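Local coordinates for twin-arginine translocation pathway signal protein (Burkholderia phytofirmans, PDB 2RJO) that binds beta-D-galactopyranose in a cleft between two lobes and is probably a periplasmic sugar-binding protein that serves uptake or sensing, at residues A[143-148]-A[176-181]; A[68-73]-A[93-98]; A[138-143]-A[196-201]. All blocks are in the same frame, centred on the assembly; numbering follows the deposited sequence.

Contact 1: A[143-148]-A[176-181]; sequences GGIFSN and ADWNSQ. With GAL (beta-D-galactopyranose), chain B.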
loop_
_atom_site.group_PDB
_atom_site.type_symbol
_atom_site.label_atom_id
_atom_site.label_comp_id
_atom_site.label_asym_id
_atom_site.label_seq_id
_atom_site.Cartn_x
_atom_site.Cartn_y
_atom_site.Cartn_z
ATOM N N GLY A 143 8.013 -11.235 2.494
ATOM C CA GLY A 143 6.755 -10.673 2.963
ATOM C C GLY A 143 6.860 -9.381 3.750
ATOM O O GLY A 143 7.932 -8.996 4.206
ATOM N N GLY A 144 5.731 -8.702 3.913
ATOM C CA GLY A 144 5.712 -7.453 4.656
ATOM C C GLY A 144 5.478 -7.686 6.136
ATOM O O GLY A 144 5.401 -8.836 6.569
ATOM N N ILE A 145 5.370 -6.608 6.916
ATOM C CA ILE A 145 5.138 -6.729 8.354
ATOM C C ILE A 145 4.075 -7.796 8.618
ATOM O O ILE A 145 2.976 -7.752 8.075
ATOM C CB ILE A 145 4.704 -5.372 8.964
ATOM C CG1 ILE A 145 5.852 -4.369 8.821
ATOM C CG2 ILE A 145 4.325 -5.541 10.438
ATOM C CD1 ILE A 145 5.492 -2.947 9.201
ATOM N N PHE A 146 4.438 -8.771 9.438
ATOM C CA PHE A 146 3.576 -9.891 9.795
ATOM C C PHE A 146 2.089 -9.577 9.998
ATOM O O PHE A 146 1.225 -10.170 9.346
ATOM C CB PHE A 146 4.157 -10.570 11.052
ATOM C CG PHE A 146 3.214 -11.515 11.735
ATOM C CD1 PHE A 146 2.647 -12.581 11.043
ATOM C CD2 PHE A 146 2.894 -11.336 13.081
ATOM C CE1 PHE A 146 1.762 -13.467 11.692
ATOM C CE2 PHE A 146 2.020 -12.203 13.740
ATOM C CZ PHE A 146 1.448 -13.272 13.046
ATOM N N SER A 147 1.789 -8.647 10.895
ATOM C CA SER A 147 0.402 -8.309 11.199
ATOM C C SER A 147 -0.369 -7.408 10.225
ATOM O O SER A 147 -1.590 -7.284 10.352
ATOM C CB SER A 147 0.323 -7.713 12.607
ATOM O OG SER A 147 1.128 -6.547 12.712
ATOM N N ASN A 148 0.318 -6.771 9.277
ATOM C CA ASN A 148 -0.344 -5.887 8.299
ATOM C C ASN A 148 -1.344 -6.642 7.419
ATOM O O ASN A 148 -1.050 -7.729 6.919
ATOM C CB ASN A 148 0.702 -5.214 7.400
ATOM C CG ASN A 148 1.335 -3.994 8.043
ATOM O OD1 ASN A 148 1.392 -3.877 9.269
ATOM N ND2 ASN A 148 1.836 -3.080 7.212
ATOM N N ALA A 176 10.482 -9.140 5.444
ATOM C CA ALA A 176 11.498 -8.097 5.313
ATOM C C ALA A 176 10.903 -6.727 5.666
ATOM O O ALA A 176 11.491 -5.682 5.373
ATOM C CB ALA A 176 12.065 -8.091 3.905
ATOM N N ASP A 177 9.724 -6.756 6.285
ATOM C CA ASP A 177 9.031 -5.551 6.734
ATOM C C ASP A 177 8.923 -4.404 5.716
ATOM O O ASP A 177 9.131 -3.244 6.083
ATOM C CB ASP A 177 9.705 -4.997 8.002
ATOM C CG ASP A 177 9.624 -5.945 9.192
ATOM O OD1 ASP A 177 8.620 -6.673 9.330
ATOM O OD2 ASP A 177 10.573 -5.941 10.008
ATOM N N TRP A 178 8.613 -4.719 4.457
ATOM C CA TRP A 178 8.469 -3.706 3.393
ATOM C C TRP A 178 9.743 -2.904 3.076
ATOM O O TRP A 178 9.705 -1.984 2.257
ATOM C CB TRP A 178 7.387 -2.690 3.766
ATOM C CG TRP A 178 6.078 -3.259 4.268
ATOM C CD1 TRP A 178 5.492 -3.002 5.473
ATOM C CD2 TRP A 178 5.165 -4.108 3.552
ATOM N NE1 TRP A 178 4.272 -3.627 5.550
ATOM C CE2 TRP A 178 4.048 -4.314 4.389
ATOM C CE3 TRP A 178 5.186 -4.716 2.288
ATOM C CZ2 TRP A 178 2.953 -5.104 3.995
ATOM C CZ3 TRP A 178 4.096 -5.503 1.897
ATOM C CH2 TRP A 178 2.998 -5.688 2.751
ATOM N N ASN A 179 10.859 -3.248 3.713
ATOM C CA ASN A 179 12.117 -2.515 3.553
ATOM C C ASN A 179 13.134 -3.187 2.617
ATOM O O ASN A 179 13.456 -4.359 2.791
ATOM C CB ASN A 179 12.715 -2.325 4.951
ATOM C CG ASN A 179 13.880 -1.372 4.969
ATOM O OD1 ASN A 179 14.933 -1.652 4.400
ATOM N ND2 ASN A 179 13.702 -0.229 5.629
ATOM N N SER A 180 13.646 -2.449 1.632
ATOM C CA SER A 180 14.618 -3.025 0.692
ATOM C C SER A 180 15.925 -3.376 1.377
ATOM O O SER A 180 16.571 -4.350 1.014
ATOM C CB SER A 180 14.919 -2.056 -0.455
ATOM O OG SER A 180 15.605 -0.915 0.019
ATOM N N GLN A 181 16.299 -2.571 2.367
ATOM C CA GLN A 181 17.541 -2.764 3.112
ATOM C C GLN A 181 17.500 -4.012 3.974
ATOM O O GLN A 181 18.538 -4.525 4.389
ATOM C CB GLN A 181 17.814 -1.544 3.985
ATOM C CG GLN A 181 19.260 -1.386 4.404
ATOM C CD GLN A 181 19.727 0.049 4.245
ATOM O OE1 GLN A 181 18.911 0.957 4.024
ATOM N NE2 GLN A 181 21.039 0.266 4.359
HETATM C C1 GAL B . 3.962 -0.205 2.464
HETATM C C2 GAL B . 3.770 -1.073 1.198
HETATM C C3 GAL B . 2.292 -0.982 0.756
HETATM C C4 GAL B . 1.403 -1.489 1.905
HETATM C C5 GAL B . 1.690 -0.582 3.134
HETATM C C6 GAL B . 0.837 -1.055 4.292
HETATM O O1 GAL B . 5.334 -0.300 2.890
HETATM O O2 GAL B . 4.606 -0.584 0.151
HETATM O O3 GAL B . 2.073 -1.796 -0.394
HETATM O O4 GAL B . 1.765 -2.835 2.211
HETATM O O5 GAL B . 3.098 -0.681 3.533
HETATM O O6 GAL B . 1.106 -0.214 5.398
HETATM O O HOH W 1 6.785 -8.584 10.700
#
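The sugar pocket of this periplasmic binding protein gets one of its walls here, where the loop after strand 137-143 meets the turn leading into helix 180-194, and Gly-144 lies against the indole of Trp-178. Gly-144 CA stands 3.4 Å from the centroid of the Trp-178 six-membered ring and only 5° off its normal, a CH-pi contact in which the backbone takes the place of a side chain. On the opposite face of the indole sits the sugar, with GAL O4 3.1 Å from Trp-178 CZ2 and displaced toward the rim. The tryptophan is thus sandwiched between main chain and ligand, and its indole floors the pocket under the O4 side of the galactose. The side chains of Ile-145 and Trp-178 cross at about a right angle; Ile-145 CG1, anti to the carbonyl carbon (chi1 -64°), comes 3.6 Å from Trp-178 CD1. Ala-176 opens a type I' turn that presents the indole, and its N donates to Gly-143 O (2.8 Å, 170° at the hydrogen), in the carbonyl plane. A water bridges the two segments, accepting from Phe-146 N (2.7 Å) and donating to Asp-177 OD1 (3.0 Å). Asn-148, another pocket residue, lies at the indole edge.

Contact 2: A[68-73]-A[93-98]; sequences NVDPND and TIWNKP. With GAL (beta-D-galactopyranose), chain B.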
loop_
_atom_site.group_PDB
_atom_site.type_symbol
_atom_site.label_atom_id
_atom_site.label_comp_id
_atom_site.label_asym_id
_atom_site.label_seq_id
_atom_site.Cartn_x
_atom_site.Cartn_y
_atom_site.Cartn_z
ATOM N N ASN A 68 -5.670 11.469 6.895
ATOM C CA ASN A 68 -5.660 10.340 5.964
ATOM C C ASN A 68 -4.460 9.522 6.411
ATOM O O ASN A 68 -3.320 9.886 6.124
ATOM C CB ASN A 68 -5.467 10.803 4.518
ATOM C CG ASN A 68 -5.494 9.646 3.535
ATOM O OD1 ASN A 68 -6.015 8.580 3.846
ATOM N ND2 ASN A 68 -4.948 9.856 2.338
ATOM N N VAL A 69 -4.715 8.420 7.111
ATOM C CA VAL A 69 -3.634 7.606 7.656
ATOM C C VAL A 69 -3.538 6.138 7.246
ATOM O O VAL A 69 -4.542 5.439 7.097
ATOM C CB VAL A 69 -3.671 7.659 9.210
ATOM C CG1 VAL A 69 -5.026 7.158 9.710
ATOM C CG2 VAL A 69 -2.543 6.822 9.807
ATOM N N ASP A 70 -2.297 5.693 7.084
ATOM C CA ASP A 70 -1.947 4.318 6.741
ATOM C C ASP A 70 -1.358 3.813 8.070
ATOM O O ASP A 70 -0.175 4.007 8.338
ATOM C CB ASP A 70 -0.862 4.320 5.649
ATOM C CG ASP A 70 -0.428 2.916 5.222
ATOM O OD1 ASP A 70 -0.510 1.968 6.033
ATOM O OD2 ASP A 70 0.018 2.764 4.065
ATOM N N PRO A 71 -2.187 3.190 8.932
ATOM C CA PRO A 71 -1.723 2.677 10.228
ATOM C C PRO A 71 -0.509 1.760 10.140
ATOM O O PRO A 71 -0.494 0.816 9.353
ATOM C CB PRO A 71 -2.956 1.953 10.769
ATOM C CG PRO A 71 -4.072 2.773 10.233
ATOM C CD PRO A 71 -3.637 2.976 8.792
ATOM N N ASN A 72 0.498 2.057 10.958
ATOM C CA ASN A 72 1.738 1.278 11.020
ATOM C C ASN A 72 1.406 -0.203 11.228
ATOM O O ASN A 72 2.008 -1.078 10.610
ATOM C CB ASN A 72 2.610 1.797 12.168
ATOM C CG ASN A 72 3.921 1.061 12.287
ATOM O OD1 ASN A 72 4.685 0.970 11.322
ATOM N ND2 ASN A 72 4.201 0.535 13.485
ATOM N N ASP A 73 0.435 -0.468 12.095
ATOM C CA ASP A 73 -0.014 -1.830 12.377
ATOM C C ASP A 73 -1.534 -1.763 12.468
ATOM O O ASP A 73 -2.103 -0.694 12.691
ATOM C CB ASP A 73 0.575 -2.345 13.706
ATOM C CG ASP A 73 1.564 -3.504 13.508
ATOM O OD1 ASP A 73 1.458 -4.206 12.470
ATOM O OD2 ASP A 73 2.437 -3.727 14.397
ATOM N N THR A 93 -8.864 5.665 6.777
ATOM C CA THR A 93 -7.832 4.649 6.967
ATOM C C THR A 93 -7.433 3.994 5.651
ATOM O O THR A 93 -8.250 3.843 4.751
ATOM C CB THR A 93 -8.311 3.554 7.951
ATOM O OG1 THR A 93 -8.280 4.073 9.283
ATOM C CG2 THR A 93 -7.408 2.342 7.886
ATOM N N ILE A 94 -6.166 3.606 5.556
ATOM C CA ILE A 94 -5.648 2.958 4.361
ATOM C C ILE A 94 -4.911 1.674 4.731
ATOM O O ILE A 94 -4.037 1.692 5.589
ATOM C CB ILE A 94 -4.632 3.857 3.617
ATOM C CG1 ILE A 94 -5.196 5.266 3.428
ATOM C CG2 ILE A 94 -4.309 3.251 2.260
ATOM C CD1 ILE A 94 -6.366 5.330 2.476
ATOM N N TRP A 95 -5.270 0.565 4.090
ATOM C CA TRP A 95 -4.596 -0.714 4.312
ATOM C C TRP A 95 -4.795 -1.471 5.627
ATOM O O TRP A 95 -5.383 -2.548 5.635
ATOM C CB TRP A 95 -3.079 -0.554 4.106
ATOM C CG TRP A 95 -2.616 -0.318 2.674
ATOM C CD1 TRP A 95 -1.822 0.698 2.232
ATOM C CD2 TRP A 95 -2.921 -1.116 1.518
ATOM N NE1 TRP A 95 -1.615 0.589 0.874
ATOM C CE2 TRP A 95 -2.275 -0.514 0.412
ATOM C CE3 TRP A 95 -3.673 -2.274 1.310
ATOM C CZ2 TRP A 95 -2.366 -1.038 -0.881
ATOM C CZ3 TRP A 95 -3.763 -2.795 0.012
ATOM C CH2 TRP A 95 -3.114 -2.175 -1.056
ATOM N N ASN A 96 -4.291 -0.921 6.729
ATOM C CA ASN A 96 -4.342 -1.614 8.020
ATOM C C ASN A 96 -5.414 -1.222 9.037
ATOM O O ASN A 96 -5.597 -0.050 9.354
ATOM C CB ASN A 96 -2.970 -1.512 8.711
ATOM C CG ASN A 96 -1.822 -1.983 7.837
ATOM O OD1 ASN A 96 -1.791 -3.125 7.388
ATOM N ND2 ASN A 96 -0.865 -1.096 7.595
ATOM N N LYS A 97 -6.100 -2.232 9.560
ATOM C CA LYS A 97 -7.126 -2.046 10.573
ATOM C C LYS A 97 -7.627 -3.410 11.028
ATOM O O LYS A 97 -7.508 -4.400 10.299
ATOM C CB LYS A 97 -8.314 -1.247 10.025
ATOM C CG LYS A 97 -9.296 -2.077 9.205
ATOM C CD LYS A 97 -10.578 -1.304 8.926
ATOM C CE LYS A 97 -11.619 -2.174 8.228
ATOM N NZ LYS A 97 -12.143 -3.290 9.073
ATOM N N PRO A 98 -8.191 -3.480 12.247
ATOM C CA PRO A 98 -8.708 -4.753 12.755
ATOM C C PRO A 98 -9.946 -5.120 11.944
ATOM O O PRO A 98 -10.618 -4.245 11.406
ATOM C CB PRO A 98 -9.062 -4.433 14.208
ATOM C CG PRO A 98 -8.172 -3.255 14.545
ATOM C CD PRO A 98 -8.242 -2.438 13.289
HETATM C C1 GAL B . 3.962 -0.205 2.464
HETATM C C2 GAL B . 3.770 -1.073 1.198
HETATM C C3 GAL B . 2.292 -0.982 0.756
HETATM C C4 GAL B . 1.403 -1.489 1.905
HETATM C C5 GAL B . 1.690 -0.582 3.134
HETATM C C6 GAL B . 0.837 -1.055 4.292
HETATM O O1 GAL B . 5.334 -0.300 2.890
HETATM O O2 GAL B . 4.606 -0.584 0.151
HETATM O O3 GAL B . 2.073 -1.796 -0.394
HETATM O O4 GAL B . 1.765 -2.835 2.211
HETATM O O5 GAL B . 3.098 -0.681 3.533
HETATM O O6 GAL B . 1.106 -0.214 5.398
#
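Strands 65-69 and 90-94 run parallel and are bridged at Val-69 and Thr-93, whose CA atoms are 5.2 Å apart, and Ile-94 N donates to Val-69 O (2.9 Å) just before both chains leave the sheet. Past the strand ends the chains stay together: Asp-70 CA makes a CA-H...O contact with Ile-94 O, and the side chain of Asn-96 reaches back to segment 68-73. Its CG is anti to the carbonyl carbon (chi1 -53°), which carries ND2 to 2.6 Å from Pro-71 O, nearly in line with the Pro-71 C=O bond (171°), although that oxygen sits 23° out of the Asn-96 amide plane. The same ND2 gives a weak bond to GAL O6 (3.1 Å), so one amide ties the loop backbone to the ligand. Asp-70 extends with CG trans to its backbone N, and OD1 accepts from GAL O6 (2.8 Å); OD2 is held by Tyr-20 OH. The hydroxymethyl group of the galactose is thereby held mainly by the Asp-70 carboxylate, with weak help from the Asn-96 amide. The carboxylate lies at the edge of the Trp-95 indole, with OD2 3.3 Å from Trp-95 CD1, while GAL C4 lies over one face of the ring, 3.8 Å from NE1. Tyr-19 OH bonds to Trp-95 NE1, which helps fix the rotation of that ring. Binding at the C-terminal ends of parallel strands is the usual design of this Rossmann-like fold. Helix 74-87 links the two strands in a beta-alpha-beta unit and packs Ala-77 on Pro-71; strand 110-115 flanks the far side of strand 90-94, and Pro-150 of helix 149-163 touches Trp-95 and Asn-96.

Contact 3: A[138-143]-A[196-201]; sequences GVVALG and SKIKGV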
loop_
_atom_site.group_PDB
_atom_site.type_symbol
_atom_site.label_atom_id
_atom_site.label_comp_id
_atom_site.label_asym_id
_atom_site.label_seq_id
_atom_site.Cartn_x
_atom_site.Cartn_y
_atom_site.Cartn_z
ATOM N N GLY A 138 12.289 -23.525 -8.225
ATOM C CA GLY A 138 12.310 -23.090 -6.843
ATOM C C GLY A 138 12.049 -21.611 -6.701
ATOM O O GLY A 138 12.585 -20.798 -7.455
ATOM N N VAL A 139 11.237 -21.259 -5.713
ATOM C CA VAL A 139 10.890 -19.863 -5.480
ATOM C C VAL A 139 11.059 -19.418 -4.041
ATOM O O VAL A 139 10.693 -20.134 -3.119
ATOM C CB VAL A 139 9.433 -19.603 -5.881
ATOM C CG1 VAL A 139 9.114 -18.136 -5.746
ATOM C CG2 VAL A 139 9.199 -20.086 -7.302
ATOM N N VAL A 140 11.634 -18.234 -3.852
ATOM C CA VAL A 140 11.788 -17.671 -2.518
ATOM C C VAL A 140 10.818 -16.487 -2.467
ATOM O O VAL A 140 10.582 -15.847 -3.494
ATOM C CB VAL A 140 13.235 -17.183 -2.241
ATOM C CG1 VAL A 140 14.160 -18.369 -2.095
ATOM C CG2 VAL A 140 13.717 -16.269 -3.359
ATOM N N ALA A 141 10.253 -16.197 -1.296
ATOM C CA ALA A 141 9.300 -15.096 -1.175
ATOM C C ALA A 141 9.554 -14.183 0.025
ATOM O O ALA A 141 9.848 -14.648 1.130
ATOM C CB ALA A 141 7.883 -15.642 -1.121
ATOM N N LEU A 142 9.426 -12.879 -0.211
ATOM C CA LEU A 142 9.642 -11.856 0.802
ATOM C C LEU A 142 8.317 -11.222 1.200
ATOM O O LEU A 142 7.590 -10.719 0.351
ATOM C CB LEU A 142 10.585 -10.785 0.256
ATOM C CG LEU A 142 12.022 -11.238 -0.024
ATOM C CD1 LEU A 142 12.638 -10.351 -1.098
ATOM C CD2 LEU A 142 12.833 -11.205 1.270
ATOM N N GLY A 143 8.013 -11.235 2.494
ATOM C CA GLY A 143 6.755 -10.673 2.963
ATOM C C GLY A 143 6.860 -9.381 3.750
ATOM O O GLY A 143 7.932 -8.996 4.206
ATOM N N SER A 196 21.580 -22.357 -7.377
ATOM C CA SER A 196 20.820 -22.572 -8.614
ATOM C C SER A 196 19.375 -23.000 -8.415
ATOM O O SER A 196 18.549 -22.870 -9.322
ATOM C CB SER A 196 21.526 -23.613 -9.489
ATOM O OG SER A 196 21.473 -24.889 -8.877
ATOM N N LYS A 197 19.065 -23.518 -7.238
ATOM C CA LYS A 197 17.707 -23.955 -6.964
ATOM C C LYS A 197 16.696 -22.811 -7.073
ATOM O O LYS A 197 15.514 -23.052 -7.296
ATOM C CB LYS A 197 17.639 -24.602 -5.578
ATOM C CG LYS A 197 18.463 -25.881 -5.479
ATOM C CD LYS A 197 18.474 -26.452 -4.073
ATOM C CE LYS A 197 19.494 -25.749 -3.181
ATOM N NZ LYS A 197 20.911 -25.900 -3.680
ATOM N N ILE A 198 17.165 -21.573 -6.932
ATOM C CA ILE A 198 16.293 -20.406 -7.022
ATOM C C ILE A 198 16.004 -20.031 -8.481
ATOM O O ILE A 198 16.881 -19.524 -9.182
ATOM C CB ILE A 198 16.925 -19.178 -6.322
ATOM C CG1 ILE A 198 17.160 -19.474 -4.840
ATOM C CG2 ILE A 198 16.005 -17.972 -6.446
ATOM C CD1 ILE A 198 17.846 -18.343 -4.089
ATOM N N LYS A 199 14.773 -20.276 -8.932
ATOM C CA LYS A 199 14.366 -19.965 -10.309
ATOM C C LYS A 199 13.438 -18.749 -10.374
ATOM O O LYS A 199 12.938 -18.396 -11.439
ATOM C CB LYS A 199 13.640 -21.167 -10.931
ATOM C CG LYS A 199 14.491 -22.416 -11.089
ATOM C CD LYS A 199 15.670 -22.164 -12.016
ATOM C CE LYS A 199 16.644 -23.335 -11.996
ATOM N NZ LYS A 199 17.789 -23.089 -12.928
ATOM N N GLY A 200 13.203 -18.119 -9.228
ATOM C CA GLY A 200 12.336 -16.958 -9.192
ATOM C C GLY A 200 12.236 -16.332 -7.814
ATOM O O GLY A 200 12.641 -16.936 -6.807
ATOM N N VAL A 201 11.688 -15.119 -7.771
ATOM C CA VAL A 201 11.535 -14.379 -6.523
ATOM C C VAL A 201 10.227 -13.595 -6.503
ATOM O O VAL A 201 9.935 -12.851 -7.432
ATOM C CB VAL A 201 12.675 -13.365 -6.331
ATOM C CG1 VAL A 201 12.568 -12.721 -4.947
ATOM C CG2 VAL A 201 14.034 -14.040 -6.523
#
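Val-140 and Val-201 face each other across two neighbouring parallel strands, their side chains on the same face of the sheet and meeting through CG2 of each at 3.9 Å. The two residues reach this point by different rotations. In Val-201, CG1 is anti to the backbone N (chi1 -174°) and CG2 is anti to the carbonyl carbon. In Val-140, CG1 is anti to the carbonyl carbon (chi1 -71°), and CG2 takes the crowded position between N and C, from where it also lies 3.7 Å from Gly-200 O. The two methyl branches of Val-140 thus divide their work: CG2 turns to Val-201, while CG1 meets the tip of the extended Ile-198 side chain, whose CD1 lies 4.2 Å away and which crosses at about a right angle. Val-139 points to the other face, and its CG1 comes within 3.9 Å of Gly-200 O. Lys-199 lays CB and CG beside Gly-138, then bends and carries its amine away from the strand pair. Gly-138 O receives Lys-199 N at 2.7 Å, and Val-140 N makes a weak bond to Gly-200 O (3.4 Å); the axes of 138-143 and 198-201 cross at -37°. This is the parallel-sheet core of the second lobe of the periplasmic-binding-protein fold, away from the sugar pocket. Strand 137-143 is an inner strand of the four-stranded sheet, with strand 168-175 on its other flank, so that Val-140 also touches Leu-171. Met-187 and Trp-190 of helix 180-194 cover the Val-140 face, and Leu-129 and Phe-130 of helix 118-132 pack on Val-139.

How the contacts relate
Contacts 1 and 2 approach the galactose from the two lobes of the binding protein: contact 2 holds its O6 from the ends of strands 65-69 and 90-94, while contact 1 sets Trp-178 beneath O4. Their centres are 15 Å apart, yet they touch directly, with Asn-148 CA 3.2 Å from Asn-96 OD1. Arg-13, Tyr-20, Arg-154, Asn-205 and Asp-231 add to the polar grip on the sugar. Contact 3 shares Gly-143 with contact 1, about 17 Å away between centres, and belongs to the sheet from whose strand 137-143 the pocket loop emerges; Leu-142 packs against Ala-176. It stays clear of contact 2, nearest atoms about 11 Å apart.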